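Local coordinates for protein arginine--tRNA ligase (PDB 3FNR) that catalyses the ATP-dependent attachment of L-arginine to tRNA(Arg), releasing AMP and diphosphate, as a monomeric class I aminoacyl-tRNA synthetase, at residues L85-S93 and V103-K111; Y339-V350 and K404-N415. The protein carries 1 engineered substitution. All coordinates share one frame; numbering follows the deposited sequence.

Contact 1 of 2, residues L85-S93 and V103-K111; sequences LLGLSILLS and VEYPEQYYK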
loop_
_atom_site.group_PDB
_atom_site.type_symbol
_atom_site.label_atom_id
_atom_site.label_comp_id
_atom_site.label_asym_id
_atom_site.label_seq_id
_atom_site.Cartn_x
_atom_site.Cartn_y
_atom_site.Cartn_z
ATOM N N LEU A 85 -10.196 -23.375 -10.535
ATOM C CA LEU A 85 -11.300 -22.621 -11.134
ATOM C C LEU A 85 -10.836 -21.610 -12.192
ATOM O O LEU A 85 -11.527 -21.393 -13.187
ATOM C CB LEU A 85 -12.122 -21.903 -10.050
ATOM C CG LEU A 85 -13.658 -21.988 -10.067
ATOM C CD1 LEU A 85 -14.285 -21.029 -9.057
ATOM C CD2 LEU A 85 -14.271 -21.769 -11.445
ATOM N N LEU A 86 -9.674 -20.999 -11.975
ATOM C CA LEU A 86 -9.082 -20.104 -12.969
ATOM C C LEU A 86 -8.727 -20.850 -14.266
ATOM O O LEU A 86 -8.970 -20.340 -15.357
ATOM C CB LEU A 86 -7.850 -19.393 -12.399
ATOM C CG LEU A 86 -7.119 -18.413 -13.314
ATOM C CD1 LEU A 86 -7.923 -17.118 -13.463
ATOM C CD2 LEU A 86 -5.715 -18.143 -12.786
ATOM N N GLY A 87 -8.160 -22.050 -14.138
ATOM C CA GLY A 87 -7.883 -22.908 -15.295
ATOM C C GLY A 87 -9.165 -23.360 -15.974
ATOM O O GLY A 87 -9.241 -23.410 -17.206
ATOM N N LEU A 88 -10.172 -23.672 -15.157
ATOM C CA LEU A 88 -11.496 -24.069 -15.632
ATOM C C LEU A 88 -12.172 -22.964 -16.433
ATOM O O LEU A 88 -12.701 -23.214 -17.516
ATOM C CB LEU A 88 -12.388 -24.462 -14.450
ATOM C CG LEU A 88 -13.793 -24.986 -14.772
ATOM C CD1 LEU A 88 -13.734 -26.372 -15.407
ATOM C CD2 LEU A 88 -14.655 -25.010 -13.525
ATOM N N SER A 89 -12.133 -21.747 -15.892
ATOM C CA SER A 89 -12.805 -20.588 -16.475
ATOM C C SER A 89 -12.235 -20.180 -17.828
ATOM O O SER A 89 -12.989 -19.788 -18.718
ATOM C CB SER A 89 -12.759 -19.406 -15.506
ATOM O OG SER A 89 -13.354 -19.751 -14.262
ATOM N N ILE A 90 -10.914 -20.273 -17.972
ATOM C CA ILE A 90 -10.223 -19.976 -19.239
ATOM C C ILE A 90 -10.599 -20.973 -20.326
ATOM O O ILE A 90 -10.871 -20.582 -21.468
ATOM C CB ILE A 90 -8.688 -19.962 -19.063
ATOM C CG1 ILE A 90 -8.281 -18.775 -18.197
ATOM C CG2 ILE A 90 -7.945 -19.875 -20.417
ATOM C CD1 ILE A 90 -6.933 -18.946 -17.601
ATOM N N LEU A 91 -10.611 -22.254 -19.954
ATOM C CA LEU A 91 -11.061 -23.341 -20.828
ATOM C C LEU A 91 -12.472 -23.084 -21.367
ATOM O O LEU A 91 -12.723 -23.232 -22.568
ATOM C CB LEU A 91 -11.026 -24.678 -20.075
ATOM C CG LEU A 91 -11.636 -25.890 -20.792
ATOM C CD1 LEU A 91 -10.631 -26.480 -21.755
ATOM C CD2 LEU A 91 -12.122 -26.940 -19.807
ATOM N N LEU A 92 -13.367 -22.678 -20.468
ATOM C CA LEU A 92 -14.769 -22.446 -20.792
ATOM C C LEU A 92 -14.971 -21.264 -21.741
ATOM O O LEU A 92 -15.810 -21.324 -22.644
ATOM C CB LEU A 92 -15.584 -22.264 -19.508
ATOM C CG LEU A 92 -16.310 -23.469 -18.888
ATOM C CD1 LEU A 92 -15.475 -24.752 -18.852
ATOM C CD2 LEU A 92 -16.802 -23.121 -17.489
ATOM N N SER A 93 -14.188 -20.204 -21.548
ATOM C CA SER A 93 -14.274 -19.038 -22.424
ATOM C C SER A 93 -13.546 -19.242 -23.760
ATOM O O SER A 93 -13.837 -18.539 -24.729
ATOM C CB SER A 93 -13.799 -17.764 -21.719
ATOM O OG SER A 93 -12.391 -17.701 -21.671
ATOM N N VAL A 103 -21.893 -24.320 -23.799
ATOM C CA VAL A 103 -21.224 -24.900 -22.629
ATOM C C VAL A 103 -21.992 -24.753 -21.313
ATOM O O VAL A 103 -22.696 -23.764 -21.089
ATOM C CB VAL A 103 -19.771 -24.364 -22.449
ATOM C CG1 VAL A 103 -18.804 -25.129 -23.335
ATOM C CG2 VAL A 103 -19.693 -22.868 -22.722
ATOM N N GLU A 104 -21.844 -25.765 -20.460
ATOM C CA GLU A 104 -22.374 -25.755 -19.101
ATOM C C GLU A 104 -21.542 -24.842 -18.204
ATOM O O GLU A 104 -20.310 -24.927 -18.191
ATOM C CB GLU A 104 -22.370 -27.177 -18.530
ATOM C CG GLU A 104 -23.711 -27.893 -18.595
ATOM C CD GLU A 104 -24.586 -27.627 -17.376
ATOM O OE1 GLU A 104 -24.070 -27.114 -16.357
ATOM O OE2 GLU A 104 -25.795 -27.942 -17.434
ATOM N N TYR A 105 -22.218 -23.969 -17.460
ATOM C CA TYR A 105 -21.546 -23.080 -16.514
ATOM C C TYR A 105 -21.930 -23.385 -15.064
ATOM O O TYR A 105 -23.118 -23.513 -14.751
ATOM C CB TYR A 105 -21.829 -21.610 -16.846
ATOM C CG TYR A 105 -20.924 -21.039 -17.913
ATOM C CD1 TYR A 105 -19.604 -20.695 -17.622
ATOM C CD2 TYR A 105 -21.384 -20.837 -19.212
ATOM C CE1 TYR A 105 -18.763 -20.169 -18.598
ATOM C CE2 TYR A 105 -20.550 -20.308 -20.196
ATOM C CZ TYR A 105 -19.242 -19.979 -19.881
ATOM O OH TYR A 105 -18.409 -19.458 -20.844
ATOM N N PRO A 106 -20.920 -23.507 -14.175
ATOM C CA PRO A 106 -21.142 -23.703 -12.738
ATOM C C PRO A 106 -21.653 -22.436 -12.052
ATOM O O PRO A 106 -21.753 -21.381 -12.684
ATOM C CB PRO A 106 -19.745 -24.066 -12.204
ATOM C CG PRO A 106 -18.894 -24.318 -13.414
ATOM C CD PRO A 106 -19.482 -23.482 -14.496
ATOM N N GLU A 107 -21.967 -22.541 -10.764
ATOM C CA GLU A 107 -22.507 -21.406 -10.017
ATOM C C GLU A 107 -21.435 -20.390 -9.608
ATOM O O GLU A 107 -21.745 -19.226 -9.348
ATOM C CB GLU A 107 -23.319 -21.878 -8.803
ATOM C CG GLU A 107 -24.508 -22.790 -9.148
ATOM C CD GLU A 107 -25.425 -22.216 -10.227
ATOM O OE1 GLU A 107 -25.672 -22.917 -11.233
ATOM O OE2 GLU A 107 -25.894 -21.065 -10.075
ATOM N N GLN A 108 -20.181 -20.836 -9.559
ATOM C CA GLN A 108 -19.047 -19.959 -9.279
ATOM C C GLN A 108 -17.991 -20.114 -10.368
ATOM O O GLN A 108 -17.408 -21.190 -10.523
ATOM C CB GLN A 108 -18.433 -20.272 -7.905
ATOM C CG GLN A 108 -19.358 -20.058 -6.696
ATOM C CD GLN A 108 -19.629 -18.589 -6.382
ATOM O OE1 GLN A 108 -18.803 -17.713 -6.650
ATOM N NE2 GLN A 108 -20.793 -18.319 -5.800
ATOM N N TYR A 109 -17.759 -19.039 -11.124
ATOM C CA TYR A 109 -16.745 -19.012 -12.189
ATOM C C TYR A 109 -16.215 -17.602 -12.452
ATOM O O TYR A 109 -16.888 -16.610 -12.160
ATOM C CB TYR A 109 -17.268 -19.652 -13.489
ATOM C CG TYR A 109 -18.405 -18.912 -14.174
ATOM C CD1 TYR A 109 -19.713 -18.986 -13.686
ATOM C CD2 TYR A 109 -18.176 -18.159 -15.328
ATOM C CE1 TYR A 109 -20.758 -18.314 -14.311
ATOM C CE2 TYR A 109 -19.216 -17.487 -15.966
ATOM C CZ TYR A 109 -20.504 -17.569 -15.449
ATOM O OH TYR A 109 -21.541 -16.909 -16.071
ATOM N N TYR A 110 -15.007 -17.521 -13.004
ATOM C CA TYR A 110 -14.392 -16.229 -13.308
ATOM C C TYR A 110 -14.721 -15.745 -14.725
ATOM O O TYR A 110 -14.503 -16.454 -15.712
ATOM C CB TYR A 110 -12.875 -16.265 -13.076
ATOM C CG TYR A 110 -12.464 -16.712 -11.688
ATOM C CD1 TYR A 110 -13.071 -16.175 -10.547
ATOM C CD2 TYR A 110 -11.457 -17.658 -11.514
ATOM C CE1 TYR A 110 -12.694 -16.583 -9.272
ATOM C CE2 TYR A 110 -11.072 -18.072 -10.245
ATOM C CZ TYR A 110 -11.692 -17.530 -9.129
ATOM O OH TYR A 110 -11.312 -17.936 -7.869
ATOM N N LYS A 111 -15.248 -14.526 -14.798
ATOM C CA LYS A 111 -15.699 -13.923 -16.048
ATOM C C LYS A 111 -15.175 -12.494 -16.169
ATOM O O LYS A 111 -14.801 -11.876 -15.168
ATOM C CB LYS A 111 -17.231 -13.934 -16.108
ATOM C CG LYS A 111 -17.905 -13.301 -14.894
ATOM C CD LYS A 111 -19.041 -14.164 -14.388
ATOM C CE LYS A 111 -19.144 -14.096 -12.872
ATOM N NZ LYS A 111 -19.924 -15.241 -12.326
#
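The ring of Tyr110 lies against the first turn of 85-93, where Leu86 meets it at an edge: Leu86 CA lies in the ring plane, 3.7 Å from Tyr110 CD2. The contact belongs to the class I catalytic domain and is local, since the loop between helices 80-98 and 113-126 doubles back along the helix it has just left. The Leu86 side chain crosses the tyrosine at about a right angle, while Leu85 CB adds to the cover of Tyr110 CE2. Further out, Leu85 CD2 reaches the backbone of the loop, 3.3 Å from Gln108 O, with CD1 of the same leucine close by.

At the other end of the segment Leu92 fills the angle between Tyr105 and Pro106. Leu92 CD2 lies 3.7 Å from Tyr105 CE1 and also meets the proline ring at CD, and the leucine and tyrosine side chains run past each other in opposite directions. Tyr105 CD1 in turn sits over one face of the Tyr109 ring, and Lys111 NZ over the opposite face, both toward the rim.

Away from the loop, Ile90 packs on helices 113-126 and 136-157, and Tyr110 also touches Thr42 of the HIGH region, the signature motif of the class I active site.

A single hydrogen bond crosses the contact, from Tyr110 N to Ser89 OG at 3.0 Å, with an N-H...O angle of 160°. Ser89 OG stands anti to its own carbonyl carbon (chi1 -57°), from where it can also donate to Leu85 O at 2.7 Å. That carbonyl oxygen accepts Ser89 N as well, the two donors arriving from opposite faces of its plane.

Contact 2 of 2, residues Y339-V350 and K404-N415; sequences YINYAHARIHQV and KNLAANFHKFYN. With SO4 (sulfate ion), chain D.
Helices 339-350 and 404-415 cross at 46° with their axes 8.8 Å apart at closest approach, and Ile340 and Ala407 have the nearest CA atoms. Ala407 CB packs there on Ile340 and on Ala343 CB (4.1 Å), and His411 enters as a knob among Tyr339, Tyr342, Ala343 and Arg346. Its imidazole is held at both nitrogens. His411 NE2 donates to Tyr339 O at 2.9 Å. His411 ND1 accepts from Arg346 NE and, at 3.1 Å, from Arg346 NH2, consistent with a neutral ring protonated on NE2. The side-on guanidinium lies nearly coplanar with the imidazole (9°). Bends at chi2 and chi3 bring Arg346 NH2 also to Asn415 OD1 at 2.8 Å, above the plane of that amide carbonyl, and Tyr414 CD1 lies over one guanidinium face, toward its rim. His411 CD2 lies over one face of the Tyr339 ring, toward its rim, the planes inclined at 34°. Ile347 CD1 makes a CH-pi contact with the Phe410 face, 4.0 Å from its centroid. Tyr414 OH donates to sulfate O2 at 2.6 Å. The pair, with Phe432 of helix 425-445 edge-to-face on Phe410, is part of the alpha-helical bundle of the DALR anticodon-binding domain.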
loop_
_atom_site.group_PDB
_atom_site.type_symbol
_atom_site.label_atom_id
_atom_site.label_comp_id
_atom_site.label_asym_id
_atom_site.label_seq_id
_atom_site.Cartn_x
_atom_site.Cartn_y
_atom_site.Cartn_z
ATOM N N TYR A 339 -3.681 21.422 -5.541
ATOM C CA TYR A 339 -3.391 22.545 -4.682
ATOM C C TYR A 339 -1.983 22.461 -4.094
ATOM O O TYR A 339 -1.254 23.462 -4.081
ATOM C CB TYR A 339 -4.454 22.617 -3.586
ATOM C CG TYR A 339 -4.549 23.953 -2.874
ATOM C CD1 TYR A 339 -4.395 24.030 -1.492
ATOM C CD2 TYR A 339 -4.798 25.135 -3.581
ATOM C CE1 TYR A 339 -4.481 25.247 -0.824
ATOM C CE2 TYR A 339 -4.891 26.363 -2.920
ATOM C CZ TYR A 339 -4.731 26.406 -1.539
ATOM O OH TYR A 339 -4.818 27.597 -0.855
ATOM N N ILE A 340 -1.595 21.259 -3.660
ATOM C CA ILE A 340 -0.264 21.030 -3.114
ATOM C C ILE A 340 0.780 21.146 -4.225
ATOM O O ILE A 340 1.776 21.850 -4.057
ATOM C CB ILE A 340 -0.153 19.682 -2.346
ATOM C CG1 ILE A 340 -1.075 19.690 -1.119
ATOM C CG2 ILE A 340 1.277 19.441 -1.902
ATOM C CD1 ILE A 340 -1.474 18.314 -0.609
ATOM N N ASN A 341 0.532 20.495 -5.363
ATOM C CA ASN A 341 1.407 20.621 -6.541
ATOM C C ASN A 341 1.529 22.063 -7.026
ATOM O O ASN A 341 2.609 22.494 -7.451
ATOM C CB ASN A 341 0.921 19.740 -7.711
ATOM C CG ASN A 341 1.613 18.380 -7.772
ATOM O OD1 ASN A 341 2.784 18.239 -7.414
ATOM N ND2 ASN A 341 0.892 17.375 -8.263
ATOM N N TYR A 342 0.421 22.798 -6.966
ATOM C CA TYR A 342 0.393 24.204 -7.368
ATOM C C TYR A 342 1.340 25.052 -6.514
ATOM O O TYR A 342 2.030 25.913 -7.047
ATOM C CB TYR A 342 -1.034 24.772 -7.343
ATOM C CG TYR A 342 -1.155 26.133 -8.004
ATOM C CD1 TYR A 342 -0.471 26.417 -9.189
ATOM C CD2 TYR A 342 -1.957 27.132 -7.449
ATOM C CE1 TYR A 342 -0.565 27.662 -9.790
ATOM C CE2 TYR A 342 -2.060 28.384 -8.047
ATOM C CZ TYR A 342 -1.362 28.637 -9.220
ATOM O OH TYR A 342 -1.458 29.868 -9.827
ATOM N N ALA A 343 1.395 24.771 -5.210
ATOM C CA ALA A 343 2.343 25.419 -4.306
ATOM C C ALA A 343 3.779 25.205 -4.768
ATOM O O ALA A 343 4.543 26.165 -4.898
ATOM C CB ALA A 343 2.150 24.911 -2.891
ATOM N N HIS A 344 4.115 23.948 -5.053
ATOM C CA HIS A 344 5.439 23.556 -5.513
ATOM C C HIS A 344 5.803 24.205 -6.859
ATOM O O HIS A 344 6.917 24.709 -7.026
ATOM C CB HIS A 344 5.523 22.024 -5.614
ATOM C CG HIS A 344 6.904 21.515 -5.873
ATOM N ND1 HIS A 344 7.381 21.278 -7.142
ATOM C CD2 HIS A 344 7.922 21.226 -5.028
ATOM C CE1 HIS A 344 8.631 20.853 -7.069
ATOM N NE2 HIS A 344 8.982 20.811 -5.797
ATOM N N ALA A 345 4.855 24.190 -7.799
ATOM C CA ALA A 345 5.028 24.792 -9.126
ATOM C C ALA A 345 5.160 26.319 -9.065
ATOM O O ALA A 345 5.942 26.910 -9.809
ATOM C CB ALA A 345 3.875 24.401 -10.036
ATOM N N ARG A 346 4.395 26.943 -8.172
ATOM C CA ARG A 346 4.443 28.385 -7.961
ATOM C C ARG A 346 5.831 28.835 -7.500
ATOM O O ARG A 346 6.326 29.881 -7.937
ATOM C CB ARG A 346 3.357 28.802 -6.967
ATOM C CG ARG A 346 2.754 30.151 -7.253
ATOM C CD ARG A 346 1.242 30.141 -7.337
ATOM N NE ARG A 346 0.564 30.295 -6.053
ATOM C CZ ARG A 346 0.264 31.457 -5.472
ATOM N NH1 ARG A 346 0.593 32.613 -6.036
ATOM N NH2 ARG A 346 -0.369 31.460 -4.307
ATOM N N ILE A 347 6.464 28.025 -6.647
ATOM C CA ILE A 347 7.835 28.265 -6.171
ATOM C C ILE A 347 8.838 28.128 -7.309
ATOM O O ILE A 347 9.722 28.973 -7.471
ATOM C CB ILE A 347 8.223 27.310 -5.006
ATOM C CG1 ILE A 347 7.389 27.636 -3.772
ATOM C CG2 ILE A 347 9.717 27.426 -4.659
ATOM C CD1 ILE A 347 7.198 26.513 -2.801
ATOM N N HIS A 348 8.687 27.069 -8.101
ATOM C CA HIS A 348 9.555 26.825 -9.254
ATOM C C HIS A 348 9.517 27.987 -10.250
ATOM O O HIS A 348 10.553 28.388 -10.785
ATOM C CB HIS A 348 9.173 25.512 -9.943
ATOM C CG HIS A 348 10.098 25.125 -11.054
ATOM N ND1 HIS A 348 11.300 24.487 -10.833
ATOM C CD2 HIS A 348 10.000 25.293 -12.396
ATOM C CE1 HIS A 348 11.901 24.273 -11.992
ATOM N NE2 HIS A 348 11.134 24.753 -12.954
ATOM N N GLN A 349 8.323 28.536 -10.463
ATOM C CA GLN A 349 8.117 29.648 -11.387
ATOM C C GLN A 349 8.666 30.984 -10.896
ATOM O O GLN A 349 9.225 31.741 -11.691
ATOM C CB GLN A 349 6.637 29.776 -11.758
ATOM C CG GLN A 349 6.275 29.149 -13.113
ATOM C CD GLN A 349 6.725 27.698 -13.260
ATOM O OE1 GLN A 349 7.726 27.408 -13.924
ATOM N NE2 GLN A 349 5.988 26.783 -12.638
ATOM N N VAL A 350 8.522 31.271 -9.601
ATOM C CA VAL A 350 9.067 32.511 -9.041
ATOM C C VAL A 350 10.608 32.530 -9.100
ATOM O O VAL A 350 11.209 33.585 -9.299
ATOM C CB VAL A 350 8.464 32.871 -7.629
ATOM C CG1 VAL A 350 8.997 31.976 -6.522
ATOM C CG2 VAL A 350 8.720 34.326 -7.282
ATOM N N LYS A 404 -1.418 19.500 3.123
ATOM C CA LYS A 404 -2.588 20.359 2.945
ATOM C C LYS A 404 -2.404 21.712 3.616
ATOM O O LYS A 404 -2.580 22.757 2.987
ATOM C CB LYS A 404 -3.828 19.698 3.546
ATOM C CG LYS A 404 -4.792 19.121 2.545
ATOM C CD LYS A 404 -6.166 18.871 3.182
ATOM C CE LYS A 404 -6.094 17.891 4.358
ATOM N NZ LYS A 404 -7.437 17.606 4.948
ATOM N N ASN A 405 -2.055 21.678 4.898
ATOM C CA ASN A 405 -1.869 22.888 5.674
ATOM C C ASN A 405 -0.670 23.703 5.198
ATOM O O ASN A 405 -0.734 24.926 5.152
ATOM C CB ASN A 405 -1.752 22.554 7.158
ATOM C CG ASN A 405 -3.025 21.947 7.723
ATOM O OD1 ASN A 405 -4.138 22.333 7.351
ATOM N ND2 ASN A 405 -2.866 20.995 8.632
ATOM N N LEU A 406 0.409 23.024 4.828
ATOM C CA LEU A 406 1.603 23.703 4.324
ATOM C C LEU A 406 1.344 24.402 2.990
ATOM O O LEU A 406 1.851 25.507 2.757
ATOM C CB LEU A 406 2.755 22.715 4.185
ATOM C CG LEU A 406 4.117 23.190 3.660
ATOM C CD1 LEU A 406 4.747 24.223 4.578
ATOM C CD2 LEU A 406 5.036 22.009 3.515
ATOM N N ALA A 407 0.562 23.763 2.118
ATOM C CA ALA A 407 0.215 24.361 0.823
ATOM C C ALA A 407 -0.683 25.580 1.024
ATOM O O ALA A 407 -0.470 26.609 0.389
ATOM C CB ALA A 407 -0.460 23.361 -0.081
ATOM N N ALA A 408 -1.667 25.451 1.917
ATOM C CA ALA A 408 -2.590 26.535 2.235
ATOM C C ALA A 408 -1.826 27.759 2.739
ATOM O O ALA A 408 -2.008 28.860 2.225
ATOM C CB ALA A 408 -3.605 26.084 3.279
ATOM N N ASN A 409 -0.962 27.540 3.730
ATOM C CA ASN A 409 -0.156 28.594 4.320
ATOM C C ASN A 409 0.836 29.209 3.351
ATOM O O ASN A 409 1.002 30.425 3.356
ATOM C CB ASN A 409 0.548 28.088 5.568
ATOM C CG ASN A 409 -0.419 27.749 6.665
ATOM O OD1 ASN A 409 -1.454 28.392 6.813
ATOM N ND2 ASN A 409 -0.102 26.721 7.434
ATOM N N PHE A 410 1.473 28.389 2.512
ATOM C CA PHE A 410 2.336 28.926 1.460
ATOM C C PHE A 410 1.570 29.844 0.518
ATOM O O PHE A 410 1.983 30.978 0.297
ATOM C CB PHE A 410 3.018 27.849 0.613
ATOM C CG PHE A 410 3.629 28.403 -0.650
ATOM C CD1 PHE A 410 4.811 29.123 -0.594
ATOM C CD2 PHE A 410 2.996 28.247 -1.884
ATOM C CE1 PHE A 410 5.368 29.674 -1.746
ATOM C CE2 PHE A 410 3.541 28.790 -3.040
ATOM C CZ PHE A 410 4.723 29.508 -2.973
ATOM N N HIS A 411 0.481 29.330 -0.052
ATOM C CA HIS A 411 -0.314 30.063 -1.021
ATOM C C HIS A 411 -0.712 31.417 -0.469
ATOM O O HIS A 411 -0.513 32.430 -1.131
ATOM C CB HIS A 411 -1.557 29.264 -1.436
ATOM C CG HIS A 411 -1.279 28.187 -2.445
ATOM N ND1 HIS A 411 -0.705 28.445 -3.670
ATOM C CD2 HIS A 411 -1.515 26.852 -2.417
ATOM C CE1 HIS A 411 -0.593 27.318 -4.352
ATOM N NE2 HIS A 411 -1.075 26.335 -3.613
ATOM N N LYS A 412 -1.235 31.421 0.755
ATOM C CA LYS A 412 -1.666 32.634 1.416
ATOM C C LYS A 412 -0.483 33.589 1.624
ATOM O O LYS A 412 -0.590 34.776 1.324
ATOM C CB LYS A 412 -2.365 32.310 2.735
ATOM C CG LYS A 412 -3.164 33.477 3.285
ATOM C CD LYS A 412 -3.272 33.450 4.803
ATOM C CE LYS A 412 -4.217 34.545 5.308
ATOM N NZ LYS A 412 -3.876 35.898 4.777
ATOM N N PHE A 413 0.649 33.069 2.087
ATOM C CA PHE A 413 1.852 33.889 2.228
ATOM C C PHE A 413 2.286 34.546 0.918
ATOM O O PHE A 413 2.520 35.753 0.881
ATOM C CB PHE A 413 3.015 33.092 2.819
ATOM C CG PHE A 413 4.249 33.920 3.063
ATOM C CD1 PHE A 413 5.322 33.883 2.177
ATOM C CD2 PHE A 413 4.332 34.747 4.180
ATOM C CE1 PHE A 413 6.454 34.661 2.407
ATOM C CE2 PHE A 413 5.459 35.518 4.423
ATOM C CZ PHE A 413 6.517 35.482 3.548
ATOM N N TYR A 414 2.398 33.756 -0.147
ATOM C CA TYR A 414 2.893 34.268 -1.427
ATOM C C TYR A 414 1.933 35.267 -2.084
ATOM O O TYR A 414 2.372 36.184 -2.772
ATOM C CB TYR A 414 3.261 33.114 -2.361
ATOM C CG TYR A 414 3.863 33.505 -3.702
ATOM C CD1 TYR A 414 3.553 32.778 -4.838
ATOM C CD2 TYR A 414 4.747 34.587 -3.838
ATOM C CE1 TYR A 414 4.079 33.106 -6.074
ATOM C CE2 TYR A 414 5.279 34.927 -5.089
ATOM C CZ TYR A 414 4.936 34.170 -6.199
ATOM O OH TYR A 414 5.433 34.452 -7.448
ATOM N N ASN A 415 0.634 35.104 -1.839
ATOM C CA ASN A 415 -0.371 36.041 -2.311
ATOM C C ASN A 415 -0.206 37.414 -1.679
ATOM O O ASN A 415 -0.517 38.435 -2.307
ATOM C CB ASN A 415 -1.779 35.522 -2.005
ATOM C CG ASN A 415 -2.176 34.336 -2.885
ATOM O OD1 ASN A 415 -1.451 33.940 -3.802
ATOM N ND2 ASN A 415 -3.323 33.752 -2.587
HETATM S S SO4 D . 6.112 38.197 -7.391
HETATM O O1 SO4 D . 7.558 38.323 -7.371
HETATM O O2 SO4 D . 5.765 36.932 -8.026
HETATM O O3 SO4 D . 5.577 38.247 -6.037
HETATM O O4 SO4 D . 5.543 39.308 -8.141
HETATM O O HOH W 1 4.649 31.727 -9.485
#

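The two contacts share no atoms and belong to different domains of the enzyme. Contact 1 lies in the catalytic domain, contact 2 in the anticodon-binding domain, on opposite sides of the chain's centre; their own centres are 53 Å apart and their nearest atoms about 34 Å. Tyr110 touches Thr42 of the HIGH region, the class I signature that takes part in ATP binding, which probably places contact 1 beside one end of the active site. Contact 2 instead borders a sulfate, probably from the crystallisation liquor, that Lys353 NZ and the backbone N of Val419 and Val420 also bind. In an arginyl-tRNA synthetase these domains engage distant ends of the tRNA, and each holds one contact.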